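Local coordinates for putative TOXIN related protein (Parabacteroides distasonis ATCC 8503, PDB 3K0Y) that is of unknown function but carries the two-domain build of NigD-like proteins, an N-terminal OB domain followed by a C-terminal beta sandwich, at residues A[106-111]-A[150-155]; A[124-127]-A[133-136]; A[185-190]-A[196-201]. All coordinates share one frame; numbering follows the deposited sequence.

Contact 1 (A[106-111]-A[150-155]); sequences VSIYNN and LEFRHN
Val106 meets two side chains of strand 150-155 at once, one with each methyl. Its CG1 lies 3.4 Å from His154 ND1 and nearly as close to CG of that ring, approaching obliquely. The other methyl, CG2, stands at the rim of Phe152, near the ring plane, 4.1 Å from CE2. The first torsion of Val106 (chi1 -56°) turns one branch to each ring, with CG1 anti to the carbonyl carbon and CG2 between backbone N and carbonyl carbon. Two residues on, Ile108 reaches the Phe152 ring obliquely, with Ile108 CD1 3.9 Å from Phe152 CD2. Phe152 and His154, being two apart on a strand, both turn toward the 106-111 segment, and no hydrogen bond joins the two segments.

The next shell fixes these groups. His154 is held at both ring nitrogens: ND1 bonds to the carbonyl oxygen of Asp104, just ahead of Val106, and NE2 to His134 ND1. Phe152 packs edge-to-face with Phe124. On the other side of the strand, Arg153 folds back on Glu151, its NE and NH2 both reaching OE1 from the same face of the carboxylate, Arg153 NH2 at 2.7 Å from Glu151 OE1. This ion pair is buried too: Arg153 NH1 forms a salt bridge with Asp98, and Trp191 packs against both residues. Val106 and Ile108, from the segment before strand 113-116, thus pack on a strand of the beta sandwich that makes up the NigD-like C-terminal domain.

Contact 2 (A[124-127]-A[133-136]); sequences FETL and AHFI
Phe124 and Ile136 reach each other through their first torsions and one further bend. The ring of Phe124 leaves its strand with CG between backbone N and carbonyl carbon (chi1 70°), and Ile136 carries CG1 anti to its carbonyl carbon, then turns again at chi2 (-61°) to present CD1. The two side chains approach from opposite directions, Ile136 CD1 lying oblique to the Phe124 ring, 3.7 Å from Phe124 CZ. The backbones stay well apart, about as expected of facing sheets: the CA atoms of Phe124 and Ile136 are 10.7 Å from each other.

Two residues along, a polar group takes over. His134 points its imidazole across the same gap, and Leu127 O lies in the ring plane at its edge, 3.3 Å from His134 CE1. The methyl CG2 of Thr126 approaches this ring more loosely and obliquely, 4.3 Å from His134 ND1, while Thr126 OG1 bonds to the carbonyl oxygen of Pro105. Beyond the two segments, His134 NE2 is bonded to Asp159 OD2, and Trp128 stacks on the ring.

These partners fix the rotation of the imidazole and thereby aim CE1 at Leu127 O. The row of His154 and His134 ends on an acceptor at either end, the carbonyl of Asp104 and the carboxylate of Asp159. With Asp159 ionised and one proton between the rings, one of the two imidazoles would probably carry a positive charge; if that is His134, its CE1-H would be more acidic and would suit the carbonyl oxygen of Leu127.

Contact 3 (A[185-190]-A[196-201]); sequences DLVVNY and KQAYKL
Strands 185-190 and 196-201 form a beta hairpin at one margin of the four-stranded sheet of the C-terminal sandwich domain, and the pairing is antiparallel. Tyr190 with Gln197, Val188 with Tyr199 and Leu186 with Leu201 are the hydrogen-bonded pairs, each joined by two backbone bonds; the Val188 N to Tyr199 O bond is the straightest, at 177°.

The face of Leu186, Val188 and Tyr190 is filled by a leucine pair and large rings. Leu201 CD1 sits in the corner between Leu186 O and Val188 CG2, 3.9 Å from the latter. At the other end Tyr190, with chi1 59°, swings its ring toward the neighbouring strand and fills the dip between Gln197 and Tyr199: Gln197 CB and CG bear on Tyr190 CZ and CE2, while the Tyr199 ring lies obliquely by Tyr190 CE1 and CZ. The two rings, centroids 5.0 Å apart, are inclined by 34°, though the very close approach modelled at the Tyr190 hydroxyl is doubtful. Below this face lie Met113 and Leu120 of the facing sheet, while Ile108 touches Tyr190.

The other face carries Val187, Asn189, Ala198 and the lysine chains. Lys200 runs alongside Val187, its extended chain pointing the same way, with CG and CE both about 4.0 Å from Val187 CG2. Lys196 lays CE over the face of the Asn189 amide, 3.7 Å from Asn189 CG, and Asn189 OD1 lies 3.4 Å from Ala198 CB.

All three contacts belong to the C-terminal beta sandwich domain, and each uses a strand of the same four-stranded sheet. Contact 1 is wholly buried and contact 2 largely so; neither has a hydrogen bond across it. Contact 1 is side chain against side chain, whereas contact 2 adds a backbone carbonyl at an imidazole edge. Contact 3 lies within the sheet, held by backbone bonds, with one face turned inward and lysines on the other, exposed face. Contact 2 is nested in the chain loop closed by contact 1, and Ser107 N bonds to Glu125 O between them. Contact 3 joins contact 1 through Tyr199 OH and Ile108 O, while contacts 2 and 3, centres about 18 Å apart, do not touch.

Contact 1 (A[106-111]-A[150-155])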
ATOM      1  N   VAL A 106      12.285 -10.557  -1.946  1.00 43.33           N
ATOM      2  CA  VAL A 106      10.981 -10.873  -1.385  1.00 42.68           C
ATOM      3  C   VAL A 106      10.222 -11.793  -2.344  1.00 44.39           C
ATOM      4  O   VAL A 106      10.612 -11.997  -3.515  1.00 44.09           O
ATOM      5  CB  VAL A 106      10.146  -9.597  -1.177  1.00 42.65           C
ATOM      6  CG1 VAL A 106      10.906  -8.532  -0.250  1.00 41.44           C
ATOM      7  CG2 VAL A 106       9.752  -8.997  -2.521  1.00 39.31           C
ATOM      8  N   SER A 107       9.091 -12.270  -1.850  1.00 45.27           N
ATOM      9  CA  SER A 107       8.144 -13.072  -2.606  1.00 46.23           C
ATOM     10  C   SER A 107       6.791 -12.317  -2.727  1.00 45.68           C
ATOM     11  O   SER A 107       6.202 -11.949  -1.709  1.00 45.71           O
ATOM     12  CB  SER A 107       7.944 -14.336  -1.787  1.00 46.12           C
ATOM     13  OG  SER A 107       7.140 -15.237  -2.455  1.00 50.74           O
ATOM     14  N   ILE A 108       6.329 -12.030  -3.940  1.00 44.48           N
ATOM     15  CA  ILE A 108       4.986 -11.493  -4.143  1.00 43.43           C
ATOM     16  C   ILE A 108       4.221 -12.346  -5.196  1.00 43.53           C
ATOM     17  O   ILE A 108       4.648 -12.463  -6.310  1.00 44.81           O
ATOM     18  CB  ILE A 108       5.028 -10.041  -4.609  1.00 43.35           C
ATOM     19  CG1 ILE A 108       5.881  -9.143  -3.667  1.00 42.95           C
ATOM     20  CG2 ILE A 108       3.644  -9.449  -4.670  1.00 40.79           C
ATOM     21  CD1 ILE A 108       6.110  -7.733  -4.228  1.00 38.24           C
ATOM     22  N   TYR A 109       3.117 -12.960  -4.831  1.00 42.69           N
ATOM     23  CA  TYR A 109       2.353 -13.713  -5.792  1.00 42.58           C
ATOM     24  C   TYR A 109       1.417 -12.750  -6.499  1.00 43.02           C
ATOM     25  O   TYR A 109       1.101 -11.664  -5.999  1.00 42.20           O
ATOM     26  CB  TYR A 109       1.569 -14.797  -5.125  1.00 42.16           C
ATOM     27  CG  TYR A 109       2.442 -15.928  -4.700  1.00 44.69           C
ATOM     28  CD1 TYR A 109       3.305 -15.822  -3.577  1.00 45.08           C
ATOM     29  CD2 TYR A 109       2.467 -17.094  -5.439  1.00 44.13           C
ATOM     30  CE1 TYR A 109       4.135 -16.901  -3.209  1.00 46.60           C
ATOM     31  CE2 TYR A 109       3.261 -18.141  -5.080  1.00 47.17           C
ATOM     32  CZ  TYR A 109       4.102 -18.054  -3.967  1.00 46.83           C
ATOM     33  OH  TYR A 109       4.880 -19.159  -3.706  1.00 48.68           O
ATOM     34  N   ASN A 110       1.092 -13.105  -7.715  1.00 44.70           N
ATOM     35  CA  ASN A 110      -0.014 -12.491  -8.457  1.00 46.39           C
ATOM     36  C   ASN A 110      -1.294 -12.459  -7.582  1.00 46.23           C
ATOM     37  O   ASN A 110      -1.728 -13.478  -6.970  1.00 48.89           O
ATOM     38  CB  ASN A 110      -0.280 -13.285  -9.728  1.00 45.91           C
ATOM     39  CG  ASN A 110       0.826 -13.136 -10.759  1.00 48.42           C
ATOM     40  OD1 ASN A 110       1.928 -13.751 -10.667  1.00 47.14           O
ATOM     41  ND2 ASN A 110       0.574 -12.255 -11.733  1.00 47.48           N
ATOM     42  N   ASN A 111      -1.834 -11.271  -7.487  1.00 45.41           N
ATOM     43  CA  ASN A 111      -3.090 -10.969  -6.769  1.00 44.41           C
ATOM     44  C   ASN A 111      -2.779 -10.435  -5.408  1.00 43.84           C
ATOM     45  O   ASN A 111      -3.681  -9.978  -4.758  1.00 45.46           O
ATOM     46  CB  ASN A 111      -4.137 -12.084  -6.771  1.00 42.81           C
ATOM     47  CG  ASN A 111      -4.545 -12.437  -8.145  1.00 42.57           C
ATOM     48  OD1 ASN A 111      -4.293 -11.680  -9.093  1.00 42.73           O
ATOM     49  ND2 ASN A 111      -5.145 -13.569  -8.300  1.00 34.82           N
ATOM     50  N   LEU A 150       7.824   1.913 -11.241  1.00 44.50           N
ATOM     51  CA  LEU A 150       8.217   1.971  -9.839  1.00 44.20           C
ATOM     52  C   LEU A 150       9.008   0.747  -9.433  1.00 44.35           C
ATOM     53  O   LEU A 150       8.966  -0.282 -10.116  1.00 44.04           O
ATOM     54  CB  LEU A 150       6.996   2.129  -8.971  1.00 43.67           C
ATOM     55  CG  LEU A 150       6.037   3.262  -9.320  1.00 46.37           C
ATOM     56  CD1 LEU A 150       4.648   2.991  -8.666  1.00 49.73           C
ATOM     57  CD2 LEU A 150       6.571   4.573  -8.819  1.00 50.36           C
ATOM     58  N   GLU A 151       9.760   0.871  -8.332  1.00 43.45           N
ATOM     59  CA  GLU A 151      10.472  -0.256  -7.762  1.00 43.03           C
ATOM     60  C   GLU A 151      10.075  -0.424  -6.294  1.00 42.02           C
ATOM     61  O   GLU A 151      10.129   0.526  -5.513  1.00 42.61           O
ATOM     62  CB  GLU A 151      11.977  -0.048  -7.810  1.00 42.96           C
ATOM     63  CG  GLU A 151      12.562   0.064  -9.126  1.00 43.79           C
ATOM     64  CD  GLU A 151      14.093   0.346  -9.107  1.00 43.48           C
ATOM     65  OE1 GLU A 151      14.678   0.683  -8.053  1.00 42.74           O
ATOM     66  OE2 GLU A 151      14.690   0.216 -10.182  1.00 46.18           O
ATOM     67  N   PHE A 152       9.676  -1.628  -5.933  1.00 41.02           N
ATOM     68  CA  PHE A 152       9.395  -1.977  -4.587  1.00 40.85           C
ATOM     69  C   PHE A 152      10.695  -2.471  -4.011  1.00 40.60           C
ATOM     70  O   PHE A 152      11.281  -3.407  -4.498  1.00 42.06           O
ATOM     71  CB  PHE A 152       8.324  -3.067  -4.506  1.00 40.87           C
ATOM     72  CG  PHE A 152       8.094  -3.584  -3.116  1.00 40.88           C
ATOM     73  CD1 PHE A 152       7.624  -2.738  -2.127  1.00 41.01           C
ATOM     74  CD2 PHE A 152       8.368  -4.884  -2.793  1.00 41.12           C
ATOM     75  CE1 PHE A 152       7.424  -3.201  -0.839  1.00 42.51           C
ATOM     76  CE2 PHE A 152       8.153  -5.373  -1.517  1.00 43.51           C
ATOM     77  CZ  PHE A 152       7.667  -4.531  -0.525  1.00 42.83           C
ATOM     78  N   ARG A 153      11.130  -1.837  -2.942  1.00 41.39           N
ATOM     79  CA  ARG A 153      12.429  -2.077  -2.362  1.00 41.30           C
ATOM     80  C   ARG A 153      12.312  -2.577  -0.913  1.00 40.57           C
ATOM     81  O   ARG A 153      11.406  -2.157  -0.158  1.00 39.58           O
ATOM     82  CB  ARG A 153      13.182  -0.756  -2.420  1.00 41.93           C
ATOM     83  CG  ARG A 153      13.453  -0.292  -3.825  1.00 44.60           C
ATOM     84  CD  ARG A 153      14.725  -0.898  -4.202  1.00 49.23           C
ATOM     85  NE  ARG A 153      15.308  -0.354  -5.404  1.00 50.53           N
ATOM     86  CZ  ARG A 153      16.569  -0.564  -5.734  1.00 47.02           C
ATOM     87  NH1 ARG A 153      17.345  -1.278  -4.949  1.00 43.60           N
ATOM     88  NH2 ARG A 153      17.031  -0.090  -6.863  1.00 48.12           N
ATOM     89  N   HIS A 154      13.209  -3.510  -0.559  1.00 40.12           N
ATOM     90  CA  HIS A 154      13.253  -4.145   0.747  1.00 39.46           C
ATOM     91  C   HIS A 154      14.692  -4.232   1.201  1.00 39.52           C
ATOM     92  O   HIS A 154      15.551  -4.795   0.473  1.00 39.62           O
ATOM     93  CB  HIS A 154      12.589  -5.512   0.670  1.00 40.21           C
ATOM     94  CG  HIS A 154      12.809  -6.408   1.858  1.00 38.33           C
ATOM     95  ND1 HIS A 154      13.457  -7.613   1.744  1.00 40.78           N
ATOM     96  CD2 HIS A 154      12.384  -6.334   3.142  1.00 39.12           C
ATOM     97  CE1 HIS A 154      13.476  -8.220   2.919  1.00 38.20           C
ATOM     98  NE2 HIS A 154      12.840  -7.459   3.792  1.00 39.05           N
ATOM     99  N   ASN A 155      14.960  -3.631   2.364  1.00 37.74           N
ATOM    100  CA  ASN A 155      16.264  -3.777   3.034  1.00 39.09           C
ATOM    101  C   ASN A 155      16.094  -4.495   4.360  1.00 38.81           C
ATOM    102  O   ASN A 155      15.470  -3.964   5.259  1.00 39.21           O
ATOM    103  CB  ASN A 155      16.868  -2.408   3.324  1.00 38.78           C
ATOM    104  CG  ASN A 155      18.382  -2.430   3.399  1.00 38.73           C
ATOM    105  OD1 ASN A 155      18.984  -3.405   3.800  1.00 37.91           O
ATOM    106  ND2 ASN A 155      18.993  -1.341   2.989  1.00 36.41           N
TER

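Contact 2 (A[124-127]-A[133-136])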
ATOM      1  N   PHE A 124       3.435  -9.377   0.971  1.00 41.63           N
ATOM      2  CA  PHE A 124       4.706  -9.960   0.515  1.00 42.19           C
ATOM      3  C   PHE A 124       5.262 -10.848   1.596  1.00 43.44           C
ATOM      4  O   PHE A 124       4.853 -10.760   2.774  1.00 44.25           O
ATOM      5  CB  PHE A 124       5.731  -8.873   0.130  1.00 42.97           C
ATOM      6  CG  PHE A 124       6.279  -8.078   1.322  1.00 43.14           C
ATOM      7  CD1 PHE A 124       5.596  -6.995   1.811  1.00 41.64           C
ATOM      8  CD2 PHE A 124       7.460  -8.457   1.948  1.00 44.60           C
ATOM      9  CE1 PHE A 124       6.076  -6.284   2.923  1.00 42.85           C
ATOM     10  CE2 PHE A 124       7.940  -7.758   3.080  1.00 43.50           C
ATOM     11  CZ  PHE A 124       7.253  -6.684   3.540  1.00 41.45           C
ATOM     12  N   GLU A 125       6.170 -11.731   1.214  1.00 43.60           N
ATOM     13  CA  GLU A 125       6.834 -12.566   2.187  1.00 45.09           C
ATOM     14  C   GLU A 125       8.316 -12.451   2.035  1.00 44.45           C
ATOM     15  O   GLU A 125       8.818 -12.135   0.983  1.00 44.03           O
ATOM     16  CB  GLU A 125       6.466 -14.042   2.002  1.00 45.67           C
ATOM     17  CG  GLU A 125       5.027 -14.404   2.295  1.00 49.22           C
ATOM     18  CD  GLU A 125       4.719 -15.860   1.909  1.00 54.22           C
ATOM     19  OE1 GLU A 125       4.693 -16.209   0.682  1.00 56.93           O
ATOM     20  OE2 GLU A 125       4.524 -16.639   2.845  1.00 51.85           O
ATOM     21  N   THR A 126       9.022 -12.732   3.110  1.00 45.64           N
ATOM     22  CA  THR A 126      10.478 -12.686   3.075  1.00 46.01           C
ATOM     23  C   THR A 126      10.967 -13.449   4.286  1.00 46.27           C
ATOM     24  O   THR A 126      10.165 -14.082   4.962  1.00 45.73           O
ATOM     25  CB  THR A 126      10.973 -11.211   2.990  1.00 46.22           C
ATOM     26  OG1 THR A 126      12.370 -11.169   2.682  1.00 46.90           O
ATOM     27  CG2 THR A 126      10.681 -10.436   4.244  1.00 44.20           C
ATOM     28  N   LEU A 127      12.270 -13.399   4.547  1.00 46.86           N
ATOM     29  CA  LEU A 127      12.871 -14.083   5.680  1.00 47.53           C
ATOM     30  C   LEU A 127      13.195 -13.037   6.751  1.00 47.46           C
ATOM     31  O   LEU A 127      13.707 -11.955   6.422  1.00 46.95           O
ATOM     32  CB  LEU A 127      14.143 -14.829   5.231  1.00 48.23           C
ATOM     33  CG  LEU A 127      13.939 -16.005   4.250  1.00 50.04           C
ATOM     34  CD1 LEU A 127      15.215 -16.371   3.495  1.00 48.44           C
ATOM     35  CD2 LEU A 127      13.429 -17.240   5.040  1.00 51.78           C
ATOM     36  N   ALA A 133      14.745  -4.261  12.252  1.00 44.32           N
ATOM     37  CA  ALA A 133      13.634  -3.755  11.495  1.00 43.81           C
ATOM     38  C   ALA A 133      13.995  -3.653   9.991  1.00 42.80           C
ATOM     39  O   ALA A 133      15.073  -3.194   9.640  1.00 42.77           O
ATOM     40  CB  ALA A 133      13.262  -2.355  12.085  1.00 43.92           C
ATOM     41  N   HIS A 134      13.104  -4.113   9.116  1.00 41.96           N
ATOM     42  CA  HIS A 134      13.302  -4.023   7.677  1.00 41.40           C
ATOM     43  C   HIS A 134      12.720  -2.699   7.142  1.00 41.42           C
ATOM     44  O   HIS A 134      11.711  -2.250   7.631  1.00 42.03           O
ATOM     45  CB  HIS A 134      12.642  -5.197   6.970  1.00 41.35           C
ATOM     46  CG  HIS A 134      13.176  -6.535   7.361  1.00 41.70           C
ATOM     47  ND1 HIS A 134      13.003  -7.654   6.573  1.00 40.32           N
ATOM     48  CD2 HIS A 134      13.852  -6.950   8.468  1.00 40.71           C
ATOM     49  CE1 HIS A 134      13.579  -8.692   7.166  1.00 44.25           C
ATOM     50  NE2 HIS A 134      14.104  -8.288   8.313  1.00 41.01           N
ATOM     51  N   PHE A 135      13.380  -2.097   6.146  1.00 41.05           N
ATOM     52  CA  PHE A 135      12.979  -0.827   5.530  1.00 40.51           C
ATOM     53  C   PHE A 135      12.272  -1.160   4.222  1.00 40.33           C
ATOM     54  O   PHE A 135      12.863  -1.806   3.383  1.00 41.07           O
ATOM     55  CB  PHE A 135      14.251  -0.049   5.234  1.00 40.62           C
ATOM     56  CG  PHE A 135      14.081   1.422   4.954  1.00 39.68           C
ATOM     57  CD1 PHE A 135      13.064   2.175   5.528  1.00 41.03           C
ATOM     58  CD2 PHE A 135      15.067   2.070   4.224  1.00 40.56           C
ATOM     59  CE1 PHE A 135      12.976   3.549   5.342  1.00 40.77           C
ATOM     60  CE2 PHE A 135      15.009   3.456   4.003  1.00 43.35           C
ATOM     61  CZ  PHE A 135      13.949   4.206   4.589  1.00 43.26           C
ATOM     62  N   ILE A 136      11.049  -0.665   4.054  1.00 40.59           N
ATOM     63  CA  ILE A 136      10.122  -1.041   2.975  1.00 42.00           C
ATOM     64  C   ILE A 136       9.802   0.243   2.225  1.00 41.83           C
ATOM     65  O   ILE A 136       9.325   1.206   2.827  1.00 40.87           O
ATOM     66  CB  ILE A 136       8.769  -1.601   3.541  1.00 42.28           C
ATOM     67  CG1 ILE A 136       8.988  -2.726   4.543  1.00 46.28           C
ATOM     68  CG2 ILE A 136       7.888  -2.155   2.469  1.00 43.28           C
ATOM     69  CD1 ILE A 136       9.730  -3.944   3.907  1.00 50.00           C
TER

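Contact 3 (A[185-190]-A[196-201])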
ATOM      1  N   ASP A 185      -0.574   2.283 -17.748  1.00 44.69           N
ATOM      2  CA  ASP A 185       0.089   1.120 -17.225  1.00 45.61           C
ATOM      3  C   ASP A 185       1.070   1.506 -16.140  1.00 46.16           C
ATOM      4  O   ASP A 185       1.911   2.389 -16.345  1.00 46.39           O
ATOM      5  CB  ASP A 185       0.856   0.387 -18.307  1.00 45.62           C
ATOM      6  CG  ASP A 185      -0.053  -0.300 -19.315  1.00 47.57           C
ATOM      7  OD1 ASP A 185      -1.285  -0.429 -19.093  1.00 49.02           O
ATOM      8  OD2 ASP A 185       0.514  -0.697 -20.338  1.00 51.37           O
ATOM      9  N   LEU A 186       0.955   0.837 -14.998  1.00 44.99           N
ATOM     10  CA  LEU A 186       1.859   1.039 -13.878  1.00 43.79           C
ATOM     11  C   LEU A 186       2.654  -0.235 -13.784  1.00 42.51           C
ATOM     12  O   LEU A 186       2.085  -1.318 -13.712  1.00 43.16           O
ATOM     13  CB  LEU A 186       1.069   1.313 -12.609  1.00 44.16           C
ATOM     14  CG  LEU A 186       1.792   1.786 -11.352  1.00 43.45           C
ATOM     15  CD1 LEU A 186       2.257   3.201 -11.484  1.00 43.05           C
ATOM     16  CD2 LEU A 186       0.929   1.661 -10.081  1.00 44.19           C
ATOM     17  N   VAL A 187       3.962  -0.108 -13.880  1.00 41.30           N
ATOM     18  CA  VAL A 187       4.892  -1.217 -13.839  1.00 41.52           C
ATOM     19  C   VAL A 187       5.583  -1.114 -12.458  1.00 42.32           C
ATOM     20  O   VAL A 187       6.176  -0.081 -12.116  1.00 41.49           O
ATOM     21  CB  VAL A 187       5.899  -1.142 -15.016  1.00 41.45           C
ATOM     22  CG1 VAL A 187       7.008  -2.179 -14.892  1.00 40.46           C
ATOM     23  CG2 VAL A 187       5.144  -1.325 -16.385  1.00 41.53           C
ATOM     24  N   VAL A 188       5.487  -2.180 -11.673  1.00 42.58           N
ATOM     25  CA  VAL A 188       6.171  -2.256 -10.428  1.00 41.95           C
ATOM     26  C   VAL A 188       7.153  -3.422 -10.486  1.00 42.75           C
ATOM     27  O   VAL A 188       6.740  -4.584 -10.511  1.00 41.88           O
ATOM     28  CB  VAL A 188       5.185  -2.489  -9.263  1.00 42.80           C
ATOM     29  CG1 VAL A 188       5.949  -2.581  -7.949  1.00 41.44           C
ATOM     30  CG2 VAL A 188       4.127  -1.400  -9.213  1.00 39.34           C
ATOM     31  N   ASN A 189       8.442  -3.088 -10.438  1.00 41.49           N
ATOM     32  CA  ASN A 189       9.535  -4.014 -10.314  1.00 43.24           C
ATOM     33  C   ASN A 189       9.852  -4.329  -8.850  1.00 45.62           C
ATOM     34  O   ASN A 189       9.695  -3.466  -7.958  1.00 45.71           O
ATOM     35  CB  ASN A 189      10.761  -3.404 -11.006  1.00 43.21           C
ATOM     36  CG  ASN A 189      10.557  -3.273 -12.504  1.00 44.92           C
ATOM     37  OD1 ASN A 189      10.265  -4.253 -13.151  1.00 50.02           O
ATOM     38  ND2 ASN A 189      10.639  -2.087 -13.032  1.00 43.48           N
ATOM     39  N   TYR A 190      10.234  -5.576  -8.589  1.00 47.41           N
ATOM     40  CA  TYR A 190      10.665  -6.021  -7.254  1.00 49.36           C
ATOM     41  C   TYR A 190      11.687  -7.118  -7.462  1.00 50.30           C
ATOM     42  O   TYR A 190      11.780  -7.651  -8.562  1.00 51.09           O
ATOM     43  CB  TYR A 190       9.477  -6.525  -6.420  1.00 49.89           C
ATOM     44  CG  TYR A 190       8.730  -7.664  -7.041  1.00 50.73           C
ATOM     45  CD1 TYR A 190       7.835  -7.446  -8.059  1.00 53.55           C
ATOM     46  CD2 TYR A 190       8.912  -8.968  -6.598  1.00 53.57           C
ATOM     47  CE1 TYR A 190       7.165  -8.483  -8.650  1.00 54.76           C
ATOM     48  CE2 TYR A 190       8.246 -10.008  -7.184  1.00 55.74           C
ATOM     49  CZ  TYR A 190       7.365  -9.757  -8.201  1.00 56.50           C
ATOM     50  OH  TYR A 190       6.676 -10.795  -8.803  1.00 60.35           O
ATOM     51  N   LYS A 196      15.077 -10.084 -10.701  1.00 52.88           N
ATOM     52  CA  LYS A 196      14.117  -9.020 -10.950  1.00 53.39           C
ATOM     53  C   LYS A 196      12.854  -9.514 -11.639  1.00 52.90           C
ATOM     54  O   LYS A 196      12.963 -10.187 -12.653  1.00 53.68           O
ATOM     55  CB  LYS A 196      14.751  -7.938 -11.822  1.00 53.54           C
ATOM     56  CG  LYS A 196      14.001  -6.598 -11.840  1.00 56.25           C
ATOM     57  CD  LYS A 196      14.531  -5.662 -12.941  1.00 59.08           C
ATOM     58  CE  LYS A 196      14.100  -4.197 -12.764  1.00 60.50           C
ATOM     59  NZ  LYS A 196      15.075  -3.234 -13.433  1.00 62.30           N
ATOM     60  N   GLN A 197      11.672  -9.152 -11.100  1.00 51.73           N
ATOM     61  CA  GLN A 197      10.373  -9.371 -11.752  1.00 51.23           C
ATOM     62  C   GLN A 197       9.594  -8.086 -11.760  1.00 50.34           C
ATOM     63  O   GLN A 197       9.949  -7.145 -11.065  1.00 50.43           O
ATOM     64  CB  GLN A 197       9.481 -10.379 -11.038  1.00 51.18           C
ATOM     65  CG  GLN A 197      10.131 -11.295 -10.092  1.00 53.80           C
ATOM     66  CD  GLN A 197      10.365 -12.642 -10.663  1.00 57.32           C
ATOM     67  OE1 GLN A 197      10.428 -13.653  -9.932  1.00 62.39           O
ATOM     68  NE2 GLN A 197      10.504 -12.693 -11.958  1.00 58.02           N
ATOM     69  N   ALA A 198       8.483  -8.111 -12.474  1.00 48.64           N
ATOM     70  CA  ALA A 198       7.635  -6.959 -12.748  1.00 49.47           C
ATOM     71  C   ALA A 198       6.163  -7.357 -12.614  1.00 50.30           C
ATOM     72  O   ALA A 198       5.758  -8.468 -12.961  1.00 49.12           O
ATOM     73  CB  ALA A 198       7.853  -6.439 -14.164  1.00 48.90           C
ATOM     74  N   TYR A 199       5.353  -6.437 -12.130  1.00 50.67           N
ATOM     75  CA  TYR A 199       3.938  -6.634 -12.205  1.00 51.61           C
ATOM     76  C   TYR A 199       3.361  -5.394 -12.838  1.00 51.01           C
ATOM     77  O   TYR A 199       3.836  -4.317 -12.593  1.00 50.24           O
ATOM     78  CB  TYR A 199       3.338  -6.929 -10.831  1.00 52.02           C
ATOM     79  CG  TYR A 199       3.512  -8.383 -10.409  1.00 55.26           C
ATOM     80  CD1 TYR A 199       3.472  -9.481 -11.349  1.00 54.29           C
ATOM     81  CD2 TYR A 199       3.772  -8.676  -9.075  1.00 54.46           C
ATOM     82  CE1 TYR A 199       3.664 -10.829 -10.887  1.00 53.67           C
ATOM     83  CE2 TYR A 199       4.005  -9.959  -8.648  1.00 58.34           C
ATOM     84  CZ  TYR A 199       3.926 -11.040  -9.529  1.00 54.88           C
ATOM     85  OH  TYR A 199       4.131 -12.256  -8.916  1.00 53.42           O
ATOM     86  N   LYS A 200       2.362  -5.586 -13.697  1.00 50.69           N
ATOM     87  CA  LYS A 200       1.769  -4.511 -14.463  1.00 50.67           C
ATOM     88  C   LYS A 200       0.350  -4.320 -14.057  1.00 49.07           C
ATOM     89  O   LYS A 200      -0.460  -5.230 -14.214  1.00 50.14           O
ATOM     90  CB  LYS A 200       1.776  -4.828 -15.933  1.00 51.12           C
ATOM     91  CG  LYS A 200       3.084  -4.791 -16.583  1.00 56.26           C
ATOM     92  CD  LYS A 200       2.921  -4.598 -18.110  1.00 62.20           C
ATOM     93  CE  LYS A 200       4.292  -4.386 -18.780  1.00 64.20           C
ATOM     94  NZ  LYS A 200       4.226  -4.732 -20.221  1.00 67.31           N
ATOM     95  N   LEU A 201       0.025  -3.139 -13.588  1.00 47.85           N
ATOM     96  CA  LEU A 201      -1.320  -2.843 -13.168  1.00 49.01           C
ATOM     97  C   LEU A 201      -1.830  -1.636 -13.959  1.00 50.14           C
ATOM     98  O   LEU A 201      -1.070  -0.841 -14.495  1.00 49.95           O
ATOM     99  CB  LEU A 201      -1.382  -2.532 -11.657  1.00 48.66           C
ATOM    100  CG  LEU A 201      -0.609  -3.398 -10.660  1.00 50.55           C
ATOM    101  CD1 LEU A 201       0.854  -2.954 -10.596  1.00 51.59           C
ATOM    102  CD2 LEU A 201      -1.171  -3.302  -9.204  1.00 52.95           C
TER